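Local coordinates for protein VIN1 (PDB 6BFI) that binds actin filaments and, as a sponge member of the vinculin/alpha-catenin family, may play a role in cell-cell adhesion, at residues Ala559-Ala564 with Arg610-Asp615; Gly111-Ile116 with Ala774-Thr779; Lys687-Ile692 with Ala828-Arg833. All coordinates share one frame; numbering follows the deposited sequence.

Contact 1 (Ala559-Ala564 with Arg610-Asp615); sequences AKLSSA and RSVIED
Val612 reaches across from one helix and sets its two methyl groups against the backbone and CB of Leu561 and the methyl of Ala564 on the other. Segments 559-564 and 610-615 run nearly antiparallel, their axes 162° apart and 9.3 Å from each other. The tight part lies round Val612. With CG1 anti to the backbone N (chi1 174°), the branch forks across the facing helix: CG1 rests 3.7 Å from Leu561 N and 3.9 Å from Leu561 CB, while CG2 meets Ala564 CB at 4.0 Å. A beta-branched residue suits this place because both methyls find a partner, and alanine opposite is small enough to let the valine come close. Deeper in, Leu561 CD1 reaches Ile613 CG1 at 4.2 Å. There Leu561 also packs on Val609 and on Ala545 and Ala549 of helix 524-550, and Ile613 on Leu497 and Met500 of helix 496-519, so this side belongs to the core.

The opposite margin is looser. Lys560 contributes its CB, 4.1 Å from Val612 CG1, and its extended chain then leads away, so that the aliphatic root shields the valine while the ammonium group remains at the exposed edge. No hydrogen bond or salt bridge links the segments; cohesion here rests on apolar contact, and its specificity on the fit of shapes.

Contact 2 (Gly111-Ile116 with Ala774-Thr779); sequences GARGVI and ATVKAT
Ile116 and Val776 cross obliquely, methyl against methyl, with Ile116 CG2 3.7 Å from Val776 CG2. The isoleucine's other branch ends in CD1, which comes within 4.1 Å of Thr775 CG2, the two side chains meeting at about a right angle. Thr775 can offer its methyl because its hydroxyl is bonded to Lys771 O within its own helix. At the other end Thr779, the first residue beyond helix 763-778, slants over Arg113. Its OG1 sits 3.2 Å from Arg113 CB, and its CG2 faces Ala112 CB at 3.6 Å. The hydroxyl lies between backbone N and carbonyl carbon (chi1 60°), which turns it back to donate to Val776 O at 2.9 Å, from above the carbonyl plane. Replacing Thr779 by glycine would probably leave a gap beside Ala112 and take from Val776 O a donor at the helix end. Arg113 bends at chi3; Thr779 O lies at its guanidinium edge, but 3.9 Å from Arg113 NE, too far for a hydrogen bond. Helix 8-32 adds Val21, Ile14 and Val25 to the same apolar layer. The short segments cross at -142°, an oblique packing of an N-terminal helix on one near the C-terminus, consistent with the head-to-tail association of vinculins.

Contact 3 (Lys687-Ile692 with Ala828-Arg833); sequences KGNDLI and ASILWR
Gly688 and Leu831 bring their backbones together, with Leu831 N donating to Gly688 O at 2.8 Å and Ile830 CA adding a C-H...O contact to the same oxygen. Glycine suits the turn twice over: its phi is positive, and a CB there would run into Leu831 CD1, which instead lies 3.4 Å from Lys687 O.

Asn689 is the polar centre of the side-chain contact, and each end of its amide has its own task. CG anti to the backbone N (chi1 -169°) carries the amide between the helix start and the loop, and its rotation about CB-CG faces OD1 to helix 690-710 as its N-cap, accepting weak bonds from Leu691 N and Ile692 N. ND2 makes a weak bond of 3.0 Å to Leu831 O and also stands over the centre of the Trp832 ring, 3.7 Å above its plane. Amide and ring planes are 71° apart, so the amide meets the indole nitrogen-first rather than lying flat on it. Ile830 lies aslant Asn689, its CD1 3.6 Å from Asn689 OD1. An asparagine thus serves where a cap acceptor and a donor are both needed.

Trp832 spreads farther, its CH2 4.2 Å from Leu691 CD2 and its CZ3 4.2 Å from Ile692 CD1. Trp684 meets its ring edge-to-face. The tryptophan also lies on Ser814 and Glu815 of helix 786-817, while Leu691 packs on Leu739 and Ile743 of helix 718-745, so the C-terminal loop is laid across the start of helix 690-710 where three helices meet.

Overall arrangement
Contacts 1 and 2 are buried helix-to-helix packing without a hydrogen bond between their segments, whereas contact 3 is partly buried, joins a terminal loop to a helix start, and combines a backbone hydrogen bond, a weak amide bond and packing on a tryptophan. Contacts 2 and 3 share surroundings: helices 718-745 and 786-817 border both, though their centres are 40 Å apart, and their segments alternate along the chain. Contact 1 is nested in the long loop closed by contact 2, on the opposite side of the chain's centre, about 60 Å away between centres. It is local, its segments 46 residues apart, while those of contact 2 are 658 apart, tying helix 102-145 to helix 763-778.

Contact 1 (Ala559-Ala564 with Arg610-Asp615)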
loop_
_atom_site.group_PDB
_atom_site.type_symbol
_atom_site.label_atom_id
_atom_site.label_comp_id
_atom_site.label_asym_id
_atom_site.label_seq_id
_atom_site.Cartn_x
_atom_site.Cartn_y
_atom_site.Cartn_z
ATOM N N ALA A 559 28.384 -3.176 3.383
ATOM C CA ALA A 559 29.629 -2.923 4.102
ATOM C C ALA A 559 30.358 -1.712 3.531
ATOM O O ALA A 559 30.815 -0.840 4.281
ATOM C CB ALA A 559 30.520 -4.164 4.060
ATOM N N LYS A 560 30.480 -1.642 2.202
ATOM C CA LYS A 560 31.138 -0.497 1.576
ATOM C C LYS A 560 30.399 0.798 1.892
ATOM O O LYS A 560 31.012 1.804 2.275
ATOM C CB LYS A 560 31.230 -0.705 0.063
ATOM C CG LYS A 560 32.149 -1.836 -0.368
ATOM C CD LYS A 560 32.061 -2.063 -1.872
ATOM C CE LYS A 560 33.044 -3.126 -2.340
ATOM N NZ LYS A 560 32.904 -3.417 -3.797
ATOM N N LEU A 561 29.072 0.790 1.739
ATOM C CA LEU A 561 28.287 1.982 2.033
ATOM C C LEU A 561 28.379 2.363 3.504
ATOM O O LEU A 561 28.361 3.553 3.841
ATOM C CB LEU A 561 26.830 1.762 1.628
ATOM C CG LEU A 561 25.924 2.987 1.724
ATOM C CD1 LEU A 561 26.544 4.153 0.969
ATOM C CD2 LEU A 561 24.535 2.670 1.190
ATOM N N SER A 562 28.481 1.372 4.393
ATOM C CA SER A 562 28.667 1.673 5.807
ATOM C C SER A 562 30.022 2.320 6.055
ATOM O O SER A 562 30.138 3.236 6.875
ATOM C CB SER A 562 28.516 0.402 6.643
ATOM O OG SER A 562 27.207 -0.122 6.532
ATOM N N SER A 563 31.061 1.861 5.352
ATOM C CA SER A 563 32.370 2.486 5.498
ATOM C C SER A 563 32.349 3.930 5.009
ATOM O O SER A 563 32.910 4.821 5.659
ATOM C CB SER A 563 33.429 1.678 4.750
ATOM O OG SER A 563 33.639 0.420 5.370
ATOM N N ALA A 564 31.692 4.185 3.874
ATOM C CA ALA A 564 31.629 5.550 3.355
ATOM C C ALA A 564 30.819 6.458 4.276
ATOM O O ALA A 564 31.232 7.585 4.573
ATOM C CB ALA A 564 31.043 5.549 1.944
ATOM N N ARG A 610 28.503 8.929 -2.590
ATOM C CA ARG A 610 28.002 8.998 -3.957
ATOM C C ARG A 610 28.706 7.996 -4.860
ATOM O O ARG A 610 28.091 7.464 -5.790
ATOM C CB ARG A 610 28.170 10.418 -4.502
ATOM C CG ARG A 610 27.468 10.682 -5.825
ATOM C CD ARG A 610 28.401 10.537 -7.026
ATOM N NE ARG A 610 29.526 11.467 -6.971
ATOM C CZ ARG A 610 30.793 11.101 -6.795
ATOM N NH1 ARG A 610 31.100 9.817 -6.669
ATOM N NH2 ARG A 610 31.753 12.015 -6.755
ATOM N N SER A 611 29.986 7.720 -4.602
ATOM C CA SER A 611 30.714 6.764 -5.429
ATOM C C SER A 611 30.258 5.337 -5.157
ATOM O O SER A 611 30.171 4.524 -6.085
ATOM C CB SER A 611 32.218 6.893 -5.194
ATOM O OG SER A 611 32.907 5.809 -5.794
ATOM N N VAL A 612 29.979 5.007 -3.894
ATOM C CA VAL A 612 29.496 3.663 -3.580
ATOM C C VAL A 612 28.133 3.430 -4.222
ATOM O O VAL A 612 27.908 2.423 -4.912
ATOM C CB VAL A 612 29.450 3.446 -2.058
ATOM C CG1 VAL A 612 28.816 2.104 -1.736
ATOM C CG2 VAL A 612 30.851 3.528 -1.472
ATOM N N ILE A 613 27.206 4.372 -4.021
ATOM C CA ILE A 613 25.882 4.228 -4.622
ATOM C C ILE A 613 25.986 4.209 -6.144
ATOM O O ILE A 613 25.284 3.447 -6.822
ATOM C CB ILE A 613 24.947 5.344 -4.123
ATOM C CG1 ILE A 613 24.620 5.125 -2.642
ATOM C CG2 ILE A 613 23.680 5.406 -4.967
ATOM C CD1 ILE A 613 23.561 6.052 -2.102
ATOM N N GLU A 614 26.885 5.024 -6.699
ATOM C CA GLU A 614 27.045 5.093 -8.147
ATOM C C GLU A 614 27.563 3.775 -8.710
ATOM O O GLU A 614 27.087 3.306 -9.751
ATOM C CB GLU A 614 27.988 6.241 -8.506
ATOM C CG GLU A 614 27.726 6.885 -9.855
ATOM C CD GLU A 614 28.612 8.094 -10.100
ATOM O OE1 GLU A 614 29.804 8.049 -9.725
ATOM O OE2 GLU A 614 28.112 9.094 -10.656
ATOM N N ASP A 615 28.532 3.161 -8.031
ATOM C CA ASP A 615 29.083 1.889 -8.482
ATOM C C ASP A 615 28.140 0.720 -8.245
ATOM O O ASP A 615 28.314 -0.330 -8.873
ATOM C CB ASP A 615 30.423 1.620 -7.795
ATOM C CG ASP A 615 31.498 2.608 -8.207
ATOM O OD1 ASP A 615 31.332 3.258 -9.262
ATOM O OD2 ASP A 615 32.508 2.734 -7.483
#

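Contact 2 (Gly111-Ile116 with Ala774-Thr779)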
loop_
_atom_site.group_PDB
_atom_site.type_symbol
_atom_site.label_atom_id
_atom_site.label_comp_id
_atom_site.label_asym_id
_atom_site.label_seq_id
_atom_site.Cartn_x
_atom_site.Cartn_y
_atom_site.Cartn_z
ATOM N N GLY A 111 -30.321 -28.769 -2.382
ATOM C CA GLY A 111 -29.655 -29.073 -1.126
ATOM C C GLY A 111 -28.168 -28.794 -1.175
ATOM O O GLY A 111 -27.560 -28.452 -0.154
ATOM N N ALA A 112 -27.566 -28.924 -2.359
ATOM C CA ALA A 112 -26.147 -28.623 -2.521
ATOM C C ALA A 112 -25.849 -27.168 -2.181
ATOM O O ALA A 112 -24.963 -26.876 -1.371
ATOM C CB ALA A 112 -25.713 -28.946 -3.950
ATOM N N ARG A 113 -26.577 -26.236 -2.800
ATOM C CA ARG A 113 -26.385 -24.829 -2.465
ATOM C C ARG A 113 -26.876 -24.522 -1.054
ATOM O O ARG A 113 -26.347 -23.617 -0.390
ATOM C CB ARG A 113 -27.105 -23.954 -3.490
ATOM C CG ARG A 113 -26.871 -22.464 -3.332
ATOM C CD ARG A 113 -27.566 -21.695 -4.440
ATOM N NE ARG A 113 -28.916 -22.197 -4.676
ATOM C CZ ARG A 113 -29.983 -21.828 -3.975
ATOM N NH1 ARG A 113 -29.862 -20.949 -2.989
ATOM N NH2 ARG A 113 -31.172 -22.339 -4.259
ATOM N N GLY A 114 -27.863 -25.282 -0.575
ATOM C CA GLY A 114 -28.487 -24.982 0.699
ATOM C C GLY A 114 -27.635 -25.350 1.894
ATOM O O GLY A 114 -27.757 -24.732 2.953
ATOM N N VAL A 115 -26.781 -26.367 1.759
ATOM C CA VAL A 115 -25.890 -26.689 2.871
ATOM C C VAL A 115 -24.778 -25.653 2.980
ATOM O O VAL A 115 -24.352 -25.294 4.085
ATOM C CB VAL A 115 -25.334 -28.119 2.733
ATOM C CG1 VAL A 115 -26.452 -29.144 2.892
ATOM C CG2 VAL A 115 -24.619 -28.302 1.409
ATOM N N ILE A 116 -24.304 -25.142 1.841
ATOM C CA ILE A 116 -23.265 -24.117 1.854
ATOM C C ILE A 116 -23.814 -22.816 2.428
ATOM O O ILE A 116 -23.316 -22.300 3.438
ATOM C CB ILE A 116 -22.699 -23.908 0.439
ATOM C CG1 ILE A 116 -22.181 -25.230 -0.131
ATOM C CG2 ILE A 116 -21.589 -22.869 0.456
ATOM C CD1 ILE A 116 -21.695 -25.128 -1.564
ATOM N N ALA A 774 -17.468 -20.661 -7.036
ATOM C CA ALA A 774 -17.793 -21.406 -8.246
ATOM C C ALA A 774 -18.662 -22.615 -7.927
ATOM O O ALA A 774 -19.568 -22.955 -8.699
ATOM C CB ALA A 774 -16.515 -21.838 -8.958
ATOM N N THR A 775 -18.400 -23.283 -6.798
ATOM C CA THR A 775 -19.264 -24.389 -6.393
ATOM C C THR A 775 -20.674 -23.899 -6.087
ATOM O O THR A 775 -21.657 -24.590 -6.384
ATOM C CB THR A 775 -18.669 -25.111 -5.183
ATOM O OG1 THR A 775 -17.356 -25.581 -5.506
ATOM C CG2 THR A 775 -19.538 -26.298 -4.787
ATOM N N VAL A 776 -20.796 -22.704 -5.505
ATOM C CA VAL A 776 -22.117 -22.145 -5.230
ATOM C C VAL A 776 -22.819 -21.766 -6.528
ATOM O O VAL A 776 -24.022 -22.009 -6.694
ATOM C CB VAL A 776 -21.998 -20.943 -4.272
ATOM C CG1 VAL A 776 -23.348 -20.264 -4.089
ATOM C CG2 VAL A 776 -21.450 -21.393 -2.935
ATOM N N LYS A 777 -22.082 -21.173 -7.471
ATOM C CA LYS A 777 -22.675 -20.778 -8.747
ATOM C C LYS A 777 -23.136 -21.990 -9.545
ATOM O O LYS A 777 -24.189 -21.952 -10.194
ATOM C CB LYS A 777 -21.668 -19.955 -9.553
ATOM C CG LYS A 777 -22.061 -19.712 -11.003
ATOM C CD LYS A 777 -23.330 -18.886 -11.113
ATOM C CE LYS A 777 -23.721 -18.681 -12.568
ATOM N NZ LYS A 777 -24.960 -17.868 -12.701
ATOM N N ALA A 778 -22.365 -23.080 -9.507
ATOM C CA ALA A 778 -22.726 -24.270 -10.271
ATOM C C ALA A 778 -24.022 -24.896 -9.771
ATOM O O ALA A 778 -24.771 -25.483 -10.559
ATOM C CB ALA A 778 -21.590 -25.290 -10.220
ATOM N N THR A 779 -24.304 -24.788 -8.474
ATOM C CA THR A 779 -25.501 -25.376 -7.890
ATOM C C THR A 779 -26.711 -24.453 -7.959
ATOM O O THR A 779 -27.761 -24.787 -7.404
ATOM C CB THR A 779 -25.238 -25.775 -6.437
ATOM O OG1 THR A 779 -24.867 -24.614 -5.681
ATOM C CG2 THR A 779 -24.116 -26.796 -6.369
#

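Contact 3 (Lys687-Ile692 with Ala828-Arg833)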
loop_
_atom_site.group_PDB
_atom_site.type_symbol
_atom_site.label_atom_id
_atom_site.label_comp_id
_atom_site.label_asym_id
_atom_site.label_seq_id
_atom_site.Cartn_x
_atom_site.Cartn_y
_atom_site.Cartn_z
ATOM N N LYS A 687 10.074 -18.796 -23.633
ATOM C CA LYS A 687 11.261 -19.613 -23.414
ATOM C C LYS A 687 12.150 -18.999 -22.338
ATOM O O LYS A 687 12.453 -17.802 -22.367
ATOM C CB LYS A 687 12.040 -19.792 -24.720
ATOM C CG LYS A 687 12.495 -18.503 -25.383
ATOM C CD LYS A 687 13.478 -18.791 -26.504
ATOM C CE LYS A 687 14.665 -19.591 -25.993
ATOM N NZ LYS A 687 15.580 -19.996 -27.094
ATOM N N GLY A 688 12.557 -19.828 -21.378
ATOM C CA GLY A 688 13.343 -19.357 -20.257
ATOM C C GLY A 688 12.555 -18.626 -19.197
ATOM O O GLY A 688 13.153 -17.949 -18.355
ATOM N N ASN A 689 11.226 -18.742 -19.206
ATOM C CA ASN A 689 10.387 -18.002 -18.266
ATOM C C ASN A 689 9.119 -18.820 -18.030
ATOM O O ASN A 689 8.182 -18.760 -18.832
ATOM C CB ASN A 689 10.065 -16.613 -18.799
ATOM C CG ASN A 689 9.431 -15.716 -17.755
ATOM O OD1 ASN A 689 8.878 -16.188 -16.762
ATOM N ND2 ASN A 689 9.506 -14.410 -17.979
ATOM N N ASP A 690 9.096 -19.567 -16.928
ATOM C CA ASP A 690 7.930 -20.372 -16.589
ATOM C C ASP A 690 6.786 -19.541 -16.020
ATOM O O ASP A 690 5.630 -19.973 -16.092
ATOM C CB ASP A 690 8.322 -21.468 -15.594
ATOM C CG ASP A 690 9.427 -22.365 -16.123
ATOM O OD1 ASP A 690 9.485 -22.578 -17.353
ATOM O OD2 ASP A 690 10.242 -22.854 -15.311
ATOM N N LEU A 691 7.080 -18.363 -15.462
ATOM C CA LEU A 691 6.030 -17.518 -14.901
ATOM C C LEU A 691 5.042 -17.090 -15.979
ATOM O O LEU A 691 3.821 -17.157 -15.785
ATOM C CB LEU A 691 6.652 -16.299 -14.216
ATOM C CG LEU A 691 5.747 -15.394 -13.370
ATOM C CD1 LEU A 691 6.521 -14.832 -12.196
ATOM C CD2 LEU A 691 5.160 -14.254 -14.192
ATOM N N ILE A 692 5.557 -16.649 -17.129
ATOM C CA ILE A 692 4.693 -16.259 -18.239
ATOM C C ILE A 692 3.849 -17.442 -18.698
ATOM O O ILE A 692 2.676 -17.286 -19.061
ATOM C CB ILE A 692 5.541 -15.679 -19.387
ATOM C CG1 ILE A 692 6.267 -14.415 -18.920
ATOM C CG2 ILE A 692 4.681 -15.380 -20.604
ATOM C CD1 ILE A 692 5.339 -13.349 -18.368
ATOM N N ALA A 828 18.156 -16.419 -11.505
ATOM C CA ALA A 828 18.941 -15.512 -12.330
ATOM C C ALA A 828 18.865 -15.884 -13.804
ATOM O O ALA A 828 19.003 -15.012 -14.670
ATOM C CB ALA A 828 20.394 -15.500 -11.849
ATOM N N SER A 829 18.620 -17.158 -14.113
ATOM C CA SER A 829 18.530 -17.618 -15.494
ATOM C C SER A 829 17.166 -17.355 -16.129
ATOM O O SER A 829 16.928 -17.815 -17.252
ATOM C CB SER A 829 18.858 -19.111 -15.574
ATOM O OG SER A 829 20.198 -19.359 -15.189
ATOM N N ILE A 830 16.270 -16.638 -15.447
ATOM C CA ILE A 830 14.970 -16.329 -16.027
ATOM C C ILE A 830 15.140 -15.277 -17.118
ATOM O O ILE A 830 16.026 -14.413 -17.051
ATOM C CB ILE A 830 13.980 -15.866 -14.941
ATOM C CG1 ILE A 830 12.538 -16.023 -15.424
ATOM C CG2 ILE A 830 14.250 -14.421 -14.530
ATOM C CD1 ILE A 830 11.506 -15.672 -14.376
ATOM N N LEU A 831 14.299 -15.361 -18.146
ATOM C CA LEU A 831 14.402 -14.507 -19.323
ATOM C C LEU A 831 13.257 -13.503 -19.324
ATOM O O LEU A 831 12.088 -13.888 -19.433
ATOM C CB LEU A 831 14.392 -15.337 -20.608
ATOM C CG LEU A 831 15.696 -16.064 -20.941
ATOM C CD1 LEU A 831 15.639 -16.662 -22.340
ATOM C CD2 LEU A 831 16.879 -15.117 -20.805
ATOM N N TRP A 832 13.599 -12.221 -19.204
ATOM C CA TRP A 832 12.614 -11.153 -19.313
ATOM C C TRP A 832 12.885 -10.319 -20.557
ATOM O O TRP A 832 13.169 -9.120 -20.464
ATOM C CB TRP A 832 12.621 -10.275 -18.060
ATOM C CG TRP A 832 11.964 -10.917 -16.879
ATOM C CD1 TRP A 832 12.581 -11.565 -15.850
ATOM C CD2 TRP A 832 10.558 -10.979 -16.605
ATOM N NE1 TRP A 832 11.649 -12.023 -14.951
ATOM C CE2 TRP A 832 10.399 -11.676 -15.392
ATOM C CE3 TRP A 832 9.420 -10.511 -17.269
ATOM C CZ2 TRP A 832 9.148 -11.918 -14.827
ATOM C CZ3 TRP A 832 8.175 -10.752 -16.704
ATOM C CH2 TRP A 832 8.051 -11.449 -15.497
ATOM N N ARG A 833 12.804 -10.949 -21.723
ATOM C CA ARG A 833 12.998 -10.281 -23.000
ATOM C C ARG A 833 11.644 -10.119 -23.679
ATOM O O ARG A 833 10.864 -11.073 -23.749
ATOM C CB ARG A 833 13.963 -11.073 -23.890
ATOM C CG ARG A 833 15.270 -11.445 -23.191
ATOM C CD ARG A 833 16.328 -11.986 -24.151
ATOM N NE ARG A 833 16.034 -13.336 -24.628
ATOM C CZ ARG A 833 16.905 -14.105 -25.276
ATOM N NH1 ARG A 833 18.130 -13.661 -25.520
ATOM N NH2 ARG A 833 16.557 -15.321 -25.677
#